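PDB 5Y89: putative hemin transport system, substrate-binding protein from Burkholderia cenocepacia, which binds heme and probably delivers it, as the periplasmic component of a hemin uptake system, gripping it in the cleft between two lobes. Local coordinates for residues L153-H158 with V207-E212; D36-Y41 with V51-A56; A140-G145 with R265-L270. One frame throughout, in Å; residues are numbered along the deposited sequence.

Interaction 1 of 3, residues L153-H158 with V207-E212; sequences LFVLNH and VLISDE. With HEM (protoporphyrin IX containing Fe), chain C; ACT (acetate ion), chain D.
Leu153 to Leu156 and Val207 to Ser210 are neighbouring parallel strands, their axes 4.7 Å apart at the closest and inclined by 29°, and two nearly straight bonds fasten them: Leu208 N to Leu153 O at 2.7 Å and Val155 N to Leu208 O at 2.8 Å. Leu208 bonds to the residues on either side of Phe154. Phe154 and Leu208 share one face of the sheet, with ring atom CD1 3.6 Å from Leu208 CG. On the other face Val155 reaches Val207 with one methyl, Val155 CG2 to Val207 CG1 at 4.0 Å, and lies beside Ile209 with the other; beta-branched chains suit such extended backbone.

Beyond Val155 the strands part, and a water bridges Val155 O, Asn157 N and Ser210 N. At this C-terminal end, where parallel sheets commonly place their binding sites, His158 lays a ring face over the heme, CD2 being 3.2 Å from HEM C3C. Its ND1 donates to the acetate OXT at 2.7 Å. Glu212 CB makes an off-centre CH-pi contact with the same ring, while its carboxylate turns to Ala245 N. Ser210, the N-cap of the next helix, accepts from Gly213 N through OG, which also lies 2.5 Å from OXT, too short to trust. His158 gives to OXT and the water to the acetate O, so this corner would suit a small anion, here probably from the crystallisation liquor.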
# COMPACT_ATOMS: atom_id res chain seq x y z
N LEU A 153 -0.86 14.77 6.62
CA LEU A 153 -1.65 13.89 7.42
C LEU A 153 -2.22 12.85 6.46
O LEU A 153 -2.91 13.23 5.48
CB LEU A 153 -2.82 14.62 8.05
CG LEU A 153 -3.84 13.66 8.72
CD1 LEU A 153 -3.49 13.45 10.15
CD2 LEU A 153 -5.26 14.25 8.65
N PHE A 154 -2.05 11.56 6.81
CA PHE A 154 -2.72 10.55 6.05
C PHE A 154 -3.98 10.06 6.72
O PHE A 154 -3.94 9.62 7.86
CB PHE A 154 -1.80 9.39 5.68
CG PHE A 154 -2.47 8.37 4.82
CD1 PHE A 154 -2.79 8.68 3.51
CD2 PHE A 154 -2.82 7.12 5.32
CE1 PHE A 154 -3.46 7.78 2.72
CE2 PHE A 154 -3.46 6.20 4.52
CZ PHE A 154 -3.81 6.54 3.24
N VAL A 155 -5.09 10.14 6.01
CA VAL A 155 -6.37 9.63 6.48
C VAL A 155 -6.64 8.28 5.82
O VAL A 155 -6.70 8.17 4.61
CB VAL A 155 -7.53 10.57 6.16
CG1 VAL A 155 -8.89 9.92 6.53
CG2 VAL A 155 -7.38 11.86 6.90
N LEU A 156 -6.86 7.27 6.65
CA LEU A 156 -7.17 5.93 6.24
C LEU A 156 -8.61 5.68 6.52
O LEU A 156 -8.98 5.59 7.71
CB LEU A 156 -6.31 4.97 7.05
CG LEU A 156 -6.60 3.46 6.88
CD1 LEU A 156 -6.11 3.05 5.54
CD2 LEU A 156 -5.84 2.65 7.92
N ASN A 157 -9.43 5.52 5.48
CA ASN A 157 -10.85 5.22 5.70
C ASN A 157 -11.46 4.59 4.45
O ASN A 157 -12.33 5.16 3.77
CB ASN A 157 -11.56 6.57 5.96
CG ASN A 157 -12.97 6.35 6.44
OD1 ASN A 157 -13.39 5.25 6.77
ND2 ASN A 157 -13.72 7.41 6.47
N HIS A 158 -11.00 3.39 4.14
CA HIS A 158 -11.26 2.80 2.82
C HIS A 158 -12.72 2.65 2.50
O HIS A 158 -13.13 2.89 1.38
CB HIS A 158 -10.54 1.46 2.71
CG HIS A 158 -10.55 0.90 1.31
ND1 HIS A 158 -9.54 1.18 0.40
CD2 HIS A 158 -11.46 0.14 0.65
CE1 HIS A 158 -9.82 0.57 -0.74
NE2 HIS A 158 -10.96 -0.08 -0.61
N VAL A 207 -3.74 17.24 3.49
CA VAL A 207 -4.41 15.98 3.83
C VAL A 207 -4.24 15.03 2.68
O VAL A 207 -4.58 15.37 1.54
CB VAL A 207 -5.90 16.17 4.04
CG1 VAL A 207 -6.55 14.82 4.31
CG2 VAL A 207 -6.11 17.08 5.24
N LEU A 208 -3.65 13.86 2.97
CA LEU A 208 -3.50 12.80 2.00
C LEU A 208 -4.50 11.70 2.33
O LEU A 208 -4.70 11.39 3.49
CB LEU A 208 -2.08 12.26 2.06
CG LEU A 208 -1.65 11.15 1.10
CD1 LEU A 208 -1.65 11.62 -0.31
CD2 LEU A 208 -0.27 10.66 1.49
N ILE A 209 -5.12 11.14 1.30
CA ILE A 209 -6.14 10.10 1.45
C ILE A 209 -6.17 9.25 0.16
O ILE A 209 -5.74 9.71 -0.88
CB ILE A 209 -7.52 10.75 1.72
CG1 ILE A 209 -8.55 9.70 2.07
CG2 ILE A 209 -7.98 11.54 0.51
CD1 ILE A 209 -9.85 10.30 2.61
N SER A 210 -6.68 8.02 0.22
CA SER A 210 -6.78 7.21 -0.99
C SER A 210 -7.95 7.70 -1.85
O SER A 210 -8.87 8.35 -1.32
CB SER A 210 -6.93 5.70 -0.65
OG SER A 210 -8.22 5.36 -0.18
N ASP A 211 -7.88 7.46 -3.15
CA ASP A 211 -9.02 7.77 -4.06
C ASP A 211 -10.30 7.13 -3.53
O ASP A 211 -11.38 7.75 -3.59
CB ASP A 211 -8.78 7.28 -5.51
CG ASP A 211 -7.55 7.96 -6.18
OD1 ASP A 211 -6.98 8.95 -5.63
OD2 ASP A 211 -7.14 7.50 -7.24
N GLU A 212 -10.17 5.91 -3.01
CA GLU A 212 -11.32 5.12 -2.62
C GLU A 212 -11.96 5.63 -1.32
O GLU A 212 -13.18 5.67 -1.21
CB GLU A 212 -10.96 3.64 -2.48
CG GLU A 212 -10.50 2.94 -3.77
CD GLU A 212 -8.99 3.11 -4.09
OE1 GLU A 212 -8.22 3.91 -3.45
OE2 GLU A 212 -8.56 2.49 -5.06
CHA HEM C . -3.95 -1.00 3.67
CHB HEM C . -6.70 -0.92 7.64
CHC HEM C . -10.60 -2.10 4.99
CHD HEM C . -7.89 -2.05 1.03
C1A HEM C . -4.39 -0.88 4.95
C2A HEM C . -3.52 -0.61 6.03
C3A HEM C . -4.29 -0.57 7.15
C4A HEM C . -5.62 -0.85 6.77
CMA HEM C . -3.77 -0.41 8.56
CAA HEM C . -2.04 -0.35 5.91
CBA HEM C . -1.83 1.19 5.79
CGA HEM C . -0.40 1.63 6.11
O1A HEM C . 0.53 0.80 6.40
O2A HEM C . -0.15 2.88 6.06
C1B HEM C . -8.03 -1.11 7.23
C2B HEM C . -9.13 -1.22 8.15
C3B HEM C . -10.27 -1.52 7.44
C4B HEM C . -9.76 -1.72 6.03
CMB HEM C . -9.08 -0.90 9.63
CAB HEM C . -11.70 -1.70 7.92
CBB HEM C . -12.10 -1.70 9.23
C1C HEM C . -10.21 -2.26 3.68
C2C HEM C . -11.04 -2.74 2.60
C3C HEM C . -10.21 -2.68 1.48
C4C HEM C . -8.95 -2.16 1.90
CMC HEM C . -12.49 -3.21 2.65
CAC HEM C . -10.42 -3.08 0.07
CBC HEM C . -11.55 -3.59 -0.28
C1D HEM C . -6.61 -1.73 1.47
C2D HEM C . -5.50 -1.54 0.49
C3D HEM C . -4.43 -1.32 1.22
C4D HEM C . -4.87 -1.28 2.63
CMD HEM C . -5.58 -1.71 -1.00
CAD HEM C . -3.02 -1.10 0.71
CBD HEM C . -2.43 -2.32 0.01
CGD HEM C . -2.42 -3.55 0.89
O1D HEM C . -2.50 -3.45 2.16
O2D HEM C . -2.34 -4.69 0.34
NA HEM C . -5.65 -1.16 5.44
NB HEM C . -8.41 -1.59 6.05
NC HEM C . -8.97 -2.12 3.23
ND HEM C . -6.18 -1.65 2.74
FE HEM C . -7.26 -1.67 4.28
C ACT D . -7.04 3.10 1.85
O ACT D . -6.21 3.95 2.11
OXT ACT D . -8.08 3.30 1.15
CH3 ACT D . -6.74 1.81 2.46
O HOH W 1 -7.80 6.44 2.83

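Interaction 2 of 3, residues D36-Y41 with V51-A56. With HEM (protoporphyrin IX containing Fe), chain C.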
# COMPACT_ATOMS: atom_id res chain seq x y z
N ASP A 36 -6.72 -11.86 -2.63
CA ASP A 36 -7.56 -11.06 -1.76
C ASP A 36 -7.95 -9.76 -2.50
O ASP A 36 -7.38 -9.44 -3.53
CB ASP A 36 -6.87 -10.74 -0.41
CG ASP A 36 -5.82 -9.70 -0.57
OD1 ASP A 36 -4.82 -9.97 -1.30
OD2 ASP A 36 -6.04 -8.59 -0.06
N THR A 37 -8.90 -9.03 -1.93
CA THR A 37 -9.49 -7.88 -2.55
C THR A 37 -8.56 -6.67 -2.71
O THR A 37 -8.86 -5.83 -3.51
CB THR A 37 -10.69 -7.42 -1.74
OG1 THR A 37 -10.32 -7.36 -0.35
CG2 THR A 37 -11.87 -8.42 -1.93
N THR A 38 -7.39 -6.65 -2.03
CA THR A 38 -6.38 -5.65 -2.34
C THR A 38 -5.66 -5.86 -3.70
O THR A 38 -4.99 -4.94 -4.20
CB THR A 38 -5.27 -5.58 -1.24
OG1 THR A 38 -4.57 -6.83 -1.16
CG2 THR A 38 -5.89 -5.25 0.09
N CYS A 39 -5.78 -7.05 -4.28
CA CYS A 39 -5.20 -7.34 -5.57
C CYS A 39 -6.03 -6.81 -6.74
O CYS A 39 -6.83 -7.53 -7.33
CB CYS A 39 -4.91 -8.85 -5.69
SG CYS A 39 -3.83 -9.45 -4.33
N THR A 40 -5.80 -5.54 -7.07
CA THR A 40 -6.50 -4.85 -8.16
C THR A 40 -5.63 -4.47 -9.35
O THR A 40 -6.11 -3.84 -10.26
CB THR A 40 -7.15 -3.55 -7.65
OG1 THR A 40 -6.13 -2.76 -7.03
CG2 THR A 40 -8.27 -3.92 -6.62
N TYR A 41 -4.36 -4.88 -9.37
CA TYR A 41 -3.45 -4.49 -10.44
C TYR A 41 -2.47 -5.65 -10.79
O TYR A 41 -1.94 -6.30 -9.89
CB TYR A 41 -2.65 -3.27 -9.99
CG TYR A 41 -1.88 -2.62 -11.10
CD1 TYR A 41 -0.57 -3.05 -11.43
CD2 TYR A 41 -2.44 -1.56 -11.83
CE1 TYR A 41 0.14 -2.46 -12.47
CE2 TYR A 41 -1.76 -0.97 -12.87
CZ TYR A 41 -0.47 -1.43 -13.19
OH TYR A 41 0.19 -0.81 -14.23
N VAL A 51 -10.76 -14.24 -2.15
CA VAL A 51 -10.94 -15.03 -0.92
C VAL A 51 -11.49 -14.21 0.25
O VAL A 51 -11.81 -14.77 1.30
CB VAL A 51 -9.61 -15.67 -0.47
CG1 VAL A 51 -9.05 -16.51 -1.57
CG2 VAL A 51 -8.58 -14.64 -0.06
N GLY A 52 -11.59 -12.90 0.07
CA GLY A 52 -11.77 -11.98 1.18
C GLY A 52 -10.75 -10.88 1.16
O GLY A 52 -10.13 -10.65 0.11
N TYR A 53 -10.58 -10.21 2.32
CA TYR A 53 -9.70 -9.06 2.47
C TYR A 53 -8.50 -9.44 3.32
O TYR A 53 -8.63 -10.13 4.31
CB TYR A 53 -10.46 -7.86 3.15
CG TYR A 53 -9.57 -6.71 3.61
CD1 TYR A 53 -8.74 -6.06 2.71
CD2 TYR A 53 -9.50 -6.31 4.94
CE1 TYR A 53 -7.87 -5.04 3.12
CE2 TYR A 53 -8.68 -5.27 5.36
CZ TYR A 53 -7.83 -4.64 4.45
OH TYR A 53 -6.98 -3.54 4.85
N GLN A 54 -7.35 -8.96 2.90
CA GLN A 54 -6.06 -9.22 3.49
C GLN A 54 -6.02 -9.28 5.01
O GLN A 54 -5.34 -10.16 5.57
CB GLN A 54 -5.13 -8.09 3.04
CG GLN A 54 -3.70 -8.16 3.56
CD GLN A 54 -2.77 -7.17 2.90
OE1 GLN A 54 -1.72 -6.83 3.43
NE2 GLN A 54 -3.12 -6.74 1.70
N ARG A 55 -6.67 -8.32 5.67
CA ARG A 55 -6.57 -8.22 7.13
C ARG A 55 -7.80 -8.80 7.86
O ARG A 55 -7.86 -8.73 9.06
CB ARG A 55 -6.30 -6.77 7.56
CG ARG A 55 -4.97 -6.22 7.03
CD ARG A 55 -4.73 -4.74 7.31
NE ARG A 55 -3.49 -4.29 6.70
CZ ARG A 55 -3.30 -4.06 5.40
NH1 ARG A 55 -4.29 -4.21 4.52
NH2 ARG A 55 -2.09 -3.72 4.94
N ALA A 56 -8.71 -9.42 7.15
CA ALA A 56 -9.94 -9.99 7.77
C ALA A 56 -10.27 -11.28 7.05
O ALA A 56 -11.42 -11.54 6.69
CB ALA A 56 -11.13 -9.00 7.73
CHA HEM C . -3.95 -1.00 3.67
CHB HEM C . -6.70 -0.92 7.64
CHC HEM C . -10.60 -2.10 4.99
CHD HEM C . -7.89 -2.05 1.03
C1A HEM C . -4.39 -0.88 4.95
C2A HEM C . -3.52 -0.61 6.03
C3A HEM C . -4.29 -0.57 7.15
C4A HEM C . -5.62 -0.85 6.77
CMA HEM C . -3.77 -0.41 8.56
CAA HEM C . -2.04 -0.35 5.91
CBA HEM C . -1.83 1.19 5.79
CGA HEM C . -0.40 1.63 6.11
O1A HEM C . 0.53 0.80 6.40
O2A HEM C . -0.15 2.88 6.06
C1B HEM C . -8.03 -1.11 7.23
C2B HEM C . -9.13 -1.22 8.15
C3B HEM C . -10.27 -1.52 7.44
C4B HEM C . -9.76 -1.72 6.03
CMB HEM C . -9.08 -0.90 9.63
CAB HEM C . -11.70 -1.70 7.92
CBB HEM C . -12.10 -1.70 9.23
C1C HEM C . -10.21 -2.26 3.68
C2C HEM C . -11.04 -2.74 2.60
C3C HEM C . -10.21 -2.68 1.48
C4C HEM C . -8.95 -2.16 1.90
CMC HEM C . -12.49 -3.21 2.65
CAC HEM C . -10.42 -3.08 0.07
CBC HEM C . -11.55 -3.59 -0.28
C1D HEM C . -6.61 -1.73 1.47
C2D HEM C . -5.50 -1.54 0.49
C3D HEM C . -4.43 -1.32 1.22
C4D HEM C . -4.87 -1.28 2.63
CMD HEM C . -5.58 -1.71 -1.00
CAD HEM C . -3.02 -1.10 0.71
CBD HEM C . -2.43 -2.32 0.01
CGD HEM C . -2.42 -3.55 0.89
O1D HEM C . -2.50 -3.45 2.16
O2D HEM C . -2.34 -4.69 0.34
NA HEM C . -5.65 -1.16 5.44
NB HEM C . -8.41 -1.59 6.05
NC HEM C . -8.97 -2.12 3.23
ND HEM C . -6.18 -1.65 2.74
FE HEM C . -7.26 -1.67 4.28
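The Tyr53 ring has a neighbour over each face, set off toward the rim: HEM C1C 3.4 Å above one and Arg55 N over the opposite, with Thr37 OG1 and Thr38 CG2 at the edge. The Arg55 guanidinium is likewise flanked off-centre, HEM C1A 3.3 Å above one face and Gln54 OE1 over the other, while HEM O1D meets it at the edge. These two loops, each with a type I turn, form one wall of the heme cleft of a periplasmic binding protein and supply its axial ligand.

An Asx turn shapes the first loop. Asp36 OD2 takes the hydroxyl of Thr38 OG1 at 2.5 Å on its syn lone pair and Thr38 N from above the carboxylate plane, leaving OD1 for Gly12 N. Between the loops Thr37 N bonds to Gly52 O at 2.9 Å, and Gln54 adds weak bonds, NE2 to Thr38 OG1 and N to Asp36 OD2. Gly52 has a positive phi (128°), easiest for glycine.

One heme propionate is held here, with Gln54 NE2 2.6 Å from HEM O2D and Arg55 NH2 2.8 Å from HEM O1D; NH2 also pairs with Glu75. Arginine, long and multiply donating, probably favours a phenolate at Tyr53 as well. Tyr53 OH binds the heme iron at 2.0 Å and accepts from Arg55 NH1 at 2.8 Å, the oxygen lying 28° out of the guanidinium plane.

Interaction 3 of 3, residues A140-G145 with R265-L270; sequences AARVPG and RLSDAL
Pro144 presses its ring carbons against the helix at Ser267, with CA 3.2 Å and CB 3.3 Å from the serine OG; the backbones are close here, Pro144 CA to Ser267 CA being 4.4 Å. The same CB also meets Leu266 CB at 4.0 Å, so one small, rigid side chain rests on two successive residues of the helix. Serine suits the place because it is compact enough to let the loop come this near.

On the exposed side Arg142 reaches across and brings the edge of its guanidinium to the serine, NH2 lying 3.7 Å from Ser267 CB. Its chain leaves extended and bends at chi3 (134°) to do so. The edge of the planar group rests on a methylene, with no hydrogen bond to the serine. Next to the proline, Gly145 sets its CA 4.0 Å from Leu270 CB. Its positive phi (98°), with the carbonyl O of Pro144 and Leu270 CD1 so near, leaves room only for glycine, and Leu270 CD1 packs 3.9 Å from Pro144 O.

Further out, the helix places its own residues. Ser267 OG, turned beside its backbone N (chi1 -63°), bonds back to His263 O one turn earlier, and His263 NE2 in turn holds Arg142 O. Beneath, Leu266 and Leu270 sit on Val206, at the start of strand 206-210. The loop that follows the long helix 118-140 is thereby joined to the last helix of the chain, before it enters strand 151-156.

No hydrogen bond passes between the two segments themselves. They meet by van der Waals contact, much of it carbon against polar atoms, with the serine hydroxyl satisfied within its own helix and a polar tie to the loop made by His263.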
# COMPACT_ATOMS: atom_id res chain seq x y z
N ALA A 140 15.12 14.51 -4.08
CA ALA A 140 16.24 15.23 -3.43
C ALA A 140 16.40 16.62 -4.02
O ALA A 140 16.75 17.54 -3.29
CB ALA A 140 17.55 14.45 -3.56
N ALA A 141 16.09 16.77 -5.32
CA ALA A 141 16.27 18.02 -6.05
C ALA A 141 15.31 19.14 -5.67
O ALA A 141 15.58 20.30 -5.94
CB ALA A 141 16.22 17.76 -7.56
N ARG A 142 14.19 18.81 -5.02
CA ARG A 142 13.23 19.85 -4.64
C ARG A 142 12.29 19.38 -3.51
O ARG A 142 11.59 18.39 -3.64
CB ARG A 142 12.41 20.29 -5.86
CG ARG A 142 11.53 21.52 -5.67
CD ARG A 142 10.62 21.63 -6.93
NE ARG A 142 9.21 21.89 -6.62
CZ ARG A 142 8.71 22.99 -6.03
NH1 ARG A 142 9.50 23.98 -5.59
NH2 ARG A 142 7.40 23.08 -5.84
N VAL A 143 12.30 20.13 -2.41
CA VAL A 143 11.36 19.96 -1.31
C VAL A 143 9.99 20.40 -1.83
O VAL A 143 9.86 21.49 -2.37
CB VAL A 143 11.74 20.82 -0.08
CG1 VAL A 143 10.69 20.66 1.04
CG2 VAL A 143 13.15 20.44 0.41
N PRO A 144 8.96 19.54 -1.67
CA PRO A 144 7.64 19.92 -2.20
C PRO A 144 7.12 21.18 -1.50
O PRO A 144 7.19 21.24 -0.27
CB PRO A 144 6.76 18.69 -1.92
CG PRO A 144 7.50 17.86 -0.94
CD PRO A 144 8.93 18.28 -0.91
N GLY A 145 6.67 22.17 -2.26
CA GLY A 145 6.25 23.45 -1.67
C GLY A 145 7.30 24.54 -1.74
O GLY A 145 6.98 25.72 -1.64
N ARG A 265 2.45 15.64 -6.62
CA ARG A 265 1.11 16.03 -6.26
C ARG A 265 1.07 16.89 -4.98
O ARG A 265 0.24 17.81 -4.86
CB ARG A 265 0.20 14.81 -6.21
CG ARG A 265 -0.23 14.32 -7.62
CD ARG A 265 -1.72 14.07 -7.70
NE ARG A 265 -2.07 12.70 -8.01
CZ ARG A 265 -2.34 12.22 -9.22
NH1 ARG A 265 -2.25 12.94 -10.36
NH2 ARG A 265 -2.69 10.97 -9.31
N LEU A 266 2.01 16.63 -4.06
CA LEU A 266 2.18 17.49 -2.90
C LEU A 266 2.59 18.91 -3.32
O LEU A 266 2.01 19.89 -2.84
CB LEU A 266 3.18 16.89 -1.90
CG LEU A 266 2.73 15.64 -1.13
CD1 LEU A 266 3.86 15.11 -0.26
CD2 LEU A 266 1.48 15.81 -0.30
N SER A 267 3.59 19.00 -4.19
CA SER A 267 4.04 20.28 -4.76
C SER A 267 2.90 21.06 -5.43
O SER A 267 2.74 22.24 -5.19
CB SER A 267 5.18 20.08 -5.77
OG SER A 267 6.32 19.53 -5.13
N ASP A 268 2.11 20.38 -6.27
CA ASP A 268 0.98 21.04 -6.96
C ASP A 268 -0.02 21.62 -5.96
O ASP A 268 -0.43 22.77 -6.10
CB ASP A 268 0.21 20.09 -7.88
CG ASP A 268 1.05 19.61 -9.08
OD1 ASP A 268 2.11 20.20 -9.34
OD2 ASP A 268 0.63 18.63 -9.73
N ALA A 269 -0.37 20.83 -4.95
CA ALA A 269 -1.33 21.24 -3.94
C ALA A 269 -0.86 22.44 -3.11
O ALA A 269 -1.67 23.21 -2.61
CB ALA A 269 -1.66 20.09 -3.03
N LEU A 270 0.46 22.56 -2.94
CA LEU A 270 1.04 23.62 -2.13
C LEU A 270 1.38 24.91 -2.89
O LEU A 270 1.82 25.83 -2.28
CB LEU A 270 2.29 23.12 -1.42
CG LEU A 270 2.02 22.21 -0.24
CD1 LEU A 270 3.27 21.38 -0.00
CD2 LEU A 270 1.63 23.04 0.99

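Interactions 1 and 2 belong to different lobes and face each other across the heme: the loops of interaction 2 bring Tyr53 to the iron from one side, and interaction 1 brings His158 against the opposite face of the porphyrin. Their centres are about 18 Å apart and their nearest atoms about 6 Å, a gap that the ligand spans. Tyr191, Ala171 and Ala172 add further hydrogen bonds to the heme. Interaction 3 stands away from the cleft, its centre about 32 Å from that of interaction 2. It lies on the side of interaction 1, about 18 Å between centres and 5 Å between nearest atoms, and its loop runs on to strand 151-156.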